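Local coordinates for SCO family protein (Aquifex aeolicus, PDB 3ME7), which is a putative electron-transport protein of the SCO1/2 family, with a thioredoxin-like domain that probably binds copper and carries a redox-active disulfide, at residues Leu33-Thr38 with Pro127-Val132. Sequence-based numbering, arbitrary orientation. Where two conformers were deposited one is given.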
ATOM      1  N   LEU A  33      -2.096   1.016   1.356  1.00  9.25           N
ATOM      2  CA  LEU A  33      -0.828   0.914   0.615  0.50  8.79           C
ATOM      3  C   LEU A  33       0.137   0.023   1.358  1.00  8.98           C
ATOM      4  O   LEU A  33       0.375   0.228   2.543  1.00  9.08           O
ATOM      5  CB  LEU A  33      -0.145   2.289   0.480  0.50  9.49           C
ATOM      6  CG  LEU A  33      -0.725   3.409  -0.371  0.50  7.17           C
ATOM      7  CD1 LEU A  33       0.190   4.634  -0.292  0.50  9.02           C
ATOM      8  CD2 LEU A  33      -0.862   2.952  -1.812  0.50  9.56           C
ATOM      9  N   SER A  34       0.733  -0.937   0.652  1.00  8.35           N
ATOM     10  CA  SER A  34       1.673  -1.893   1.272  1.00  8.23           C
ATOM     11  C   SER A  34       3.003  -1.957   0.487  1.00  8.40           C
ATOM     12  O   SER A  34       3.070  -2.650  -0.536  1.00  8.66           O
ATOM     13  CB  SER A  34       1.036  -3.287   1.367  1.00  8.28           C
ATOM     14  OG  SER A  34       1.930  -4.289   1.825  1.00  8.52           O
ATOM     15  N   PRO A  35       4.045  -1.231   0.936  1.00  8.59           N
ATOM     16  CA  PRO A  35       5.348  -1.342   0.262  1.00  8.98           C
ATOM     17  C   PRO A  35       6.030  -2.661   0.569  1.00  9.55           C
ATOM     18  O   PRO A  35       6.155  -3.042   1.737  1.00 10.62           O
ATOM     19  CB  PRO A  35       6.188  -0.200   0.844  1.00  8.01           C
ATOM     20  CG  PRO A  35       5.448   0.315   2.051  1.00 10.97           C
ATOM     21  CD  PRO A  35       4.006  -0.200   1.992  1.00  8.69           C
ATOM     22  N   ILE A  36       6.461  -3.349  -0.485  1.00  9.20           N
ATOM     23  CA  ILE A  36       7.200  -4.605  -0.382  1.00  9.34           C
ATOM     24  C   ILE A  36       8.277  -4.600  -1.478  1.00  9.11           C
ATOM     25  O   ILE A  36       8.397  -3.625  -2.218  1.00  8.07           O
ATOM     26  CB  ILE A  36       6.263  -5.857  -0.512  1.00  9.97           C
ATOM     27  CG1 ILE A  36       5.401  -5.804  -1.792  1.00 10.12           C
ATOM     28  CG2 ILE A  36       5.356  -5.985   0.739  1.00 11.52           C
ATOM     29  CD1 ILE A  36       6.070  -6.206  -3.051  1.00 11.81           C
ATOM     30  N   TYR A  37       9.059  -5.674  -1.589  1.00  9.54           N
ATOM     31  CA  TYR A  37       9.747  -5.938  -2.860  1.00 10.76           C
ATOM     32  C   TYR A  37       9.596  -7.410  -3.220  1.00 11.66           C
ATOM     33  O   TYR A  37       9.358  -8.228  -2.341  1.00 11.41           O
ATOM     34  CB  TYR A  37      11.213  -5.476  -2.885  1.00 11.94           C
ATOM     35  CG  TYR A  37      12.137  -6.074  -1.851  1.00 13.89           C
ATOM     36  CD1 TYR A  37      12.065  -5.695  -0.511  1.00 13.78           C
ATOM     37  CD2 TYR A  37      13.136  -6.967  -2.228  1.00 13.18           C
ATOM     38  CE1 TYR A  37      12.936  -6.202   0.417  1.00 15.25           C
ATOM     39  CE2 TYR A  37      14.014  -7.491  -1.291  1.00 15.19           C
ATOM     40  CZ  TYR A  37      13.903  -7.107   0.023  1.00 14.00           C
ATOM     41  OH  TYR A  37      14.766  -7.626   0.960  1.00 17.37           O
ATOM     42  N   THR A  38       9.686  -7.730  -4.508  1.00 12.83           N
ATOM     43  CA  THR A  38       9.169  -9.028  -4.975  1.00 14.05           C
ATOM     44  C   THR A  38      10.074 -10.198  -4.625  1.00 15.44           C
ATOM     45  O   THR A  38       9.605 -11.330  -4.519  1.00 17.35           O
ATOM     46  CB  THR A  38       8.757  -9.050  -6.479  1.00 15.21           C
ATOM     47  OG1 THR A  38       9.912  -8.980  -7.323  1.00 17.39           O
ATOM     48  CG2 THR A  38       7.780  -7.920  -6.806  1.00 17.29           C
ATOM     49  N   PRO A 127      11.518  -0.429   6.800  1.00 11.99           N
ATOM     50  CA  PRO A 127      10.399  -0.567   7.739  1.00 12.06           C
ATOM     51  C   PRO A 127       9.290  -1.484   7.253  1.00 10.58           C
ATOM     52  O   PRO A 127       9.101  -1.693   6.037  1.00 10.09           O
ATOM     53  CB  PRO A 127       9.862   0.865   7.891  1.00 13.88           C
ATOM     54  CG  PRO A 127      10.353   1.605   6.712  1.00 20.56           C
ATOM     55  CD  PRO A 127      11.570   0.907   6.173  1.00 13.64           C
ATOM     56  N   ASN A 128       8.560  -2.011   8.220  1.00  8.96           N
ATOM     57  CA  ASN A 128       7.338  -2.777   7.964  1.00  8.83           C
ATOM     58  C   ASN A 128       6.158  -1.867   8.195  1.00  8.58           C
ATOM     59  O   ASN A 128       5.844  -1.547   9.332  1.00  9.07           O
ATOM     60  CB  ASN A 128       7.266  -3.996   8.895  1.00  9.86           C
ATOM     61  CG  ASN A 128       8.482  -4.903   8.754  1.00 10.86           C
ATOM     62  OD1 ASN A 128       8.924  -5.209   7.647  1.00 11.66           O
ATOM     63  ND2 ASN A 128       9.039  -5.320   9.866  1.00  9.17           N
ATOM     64  N   VAL A 129       5.500  -1.446   7.118  1.00  8.40           N
ATOM     65  CA  VAL A 129       4.460  -0.449   7.260  1.00  9.33           C
ATOM     66  C   VAL A 129       3.331  -0.658   6.257  1.00  9.18           C
ATOM     67  O   VAL A 129       3.565  -1.088   5.128  1.00  9.61           O
ATOM     68  CB  VAL A 129       5.028   0.997   7.139  1.00 10.68           C
ATOM     69  CG1 VAL A 129       5.561   1.260   5.729  1.00 12.06           C
ATOM     70  CG2 VAL A 129       3.951   2.024   7.533  1.00 11.47           C
ATOM     71  N   VAL A 130       2.103  -0.369   6.699  1.00  8.05           N
ATOM     72  CA  VAL A 130       0.968  -0.246   5.809  1.00  8.22           C
ATOM     73  C   VAL A 130       0.438   1.159   6.020  1.00  7.89           C
ATOM     74  O   VAL A 130       0.379   1.644   7.153  1.00  9.53           O
ATOM     75  CB  VAL A 130      -0.097  -1.330   6.135  1.00  8.76           C
ATOM     76  CG1 VAL A 130      -1.418  -1.070   5.425  1.00 12.20           C
ATOM     77  CG2 VAL A 130       0.436  -2.693   5.727  1.00 11.76           C
ATOM     78  N   VAL A 131       0.097   1.840   4.928  1.00  8.03           N
ATOM     79  CA  VAL A 131      -0.312   3.235   5.005  1.00  8.70           C
ATOM     80  C   VAL A 131      -1.765   3.301   4.563  1.00  9.62           C
ATOM     81  O   VAL A 131      -2.156   2.662   3.578  1.00 11.41           O
ATOM     82  CB  VAL A 131       0.546   4.162   4.106  1.00  9.02           C
ATOM     83  CG1 VAL A 131       0.207   5.644   4.373  1.00 12.03           C
ATOM     84  CG2 VAL A 131       2.043   3.941   4.330  1.00 12.57           C
ATOM     85  N   VAL A 132      -2.570   4.090   5.281  1.00  9.17           N
ATOM     86  CA  VAL A 132      -3.980   4.212   4.933  1.00  8.65           C
ATOM     87  C   VAL A 132      -4.279   5.644   4.517  1.00  8.87           C
ATOM     88  O   VAL A 132      -4.047   6.576   5.279  1.00 10.98           O
ATOM     89  CB  VAL A 132      -4.918   3.750   6.077  1.00  7.37           C
ATOM     90  CG1 VAL A 132      -6.361   3.755   5.558  1.00 10.49           C
ATOM     91  CG2 VAL A 132      -4.549   2.335   6.514  1.00 10.07           C
TER
HETATM   92  O   HOH W   1       3.849  -3.194   3.409  1.00 11.59           O
HETATM   93  O   HOH W   2       6.832  -2.313   4.523  1.00 14.01           O
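A chi1 of 66° sets CG1 of V129 between its own backbone N and carbonyl carbon, and from there the methyl reaches the ring of P35, with V129 CG1 3.8 Å from P35 CG and the two side chains crossing at about a right angle. V130 turns differently: CG1 lies opposite the backbone N (chi1 168°) and comes to rest near the carbonyl oxygen of L33. That oxygen also takes a CA-H...O contact from V130 CA. L33 and V131 form an antiparallel hydrogen-bonded pair, L33 N to V131 O at 2.8 Å and V131 N to L33 O at 2.9 Å. The first is almost straight (174°). Their side chains share one face of the sheet with P35 and V129, and L33 CB sits 4.1 Å from V131 CB. Here the central mixed sheet of the thioredoxin-like SCO domain passes from parallel to antiparallel pairing: strand 31-36 runs parallel to 66-71 on one side and antiparallel to 129-133 on the other. Beyond the bonded pair, P35 lacks an amide hydrogen, its CD lying 3.3 Å from V129 O, and two waters take over between the diverging chains. One joins S34 OG to V129 O (water to V129 O 2.7 Å) and can also reach P35 O; the second accepts from V129 N and lies within donating range of P35 O and P127 O. Helix 43-52 touches S34 through I47 and L51, whereas Y142 packs on V129 and V131. The water-bridged end lies close to two of the predicted copper ligands: the side chain of P35 is about 7 Å from that of H126, and that of S34 about 7 Å from that of C44, which is disulfide-bonded to C40 here.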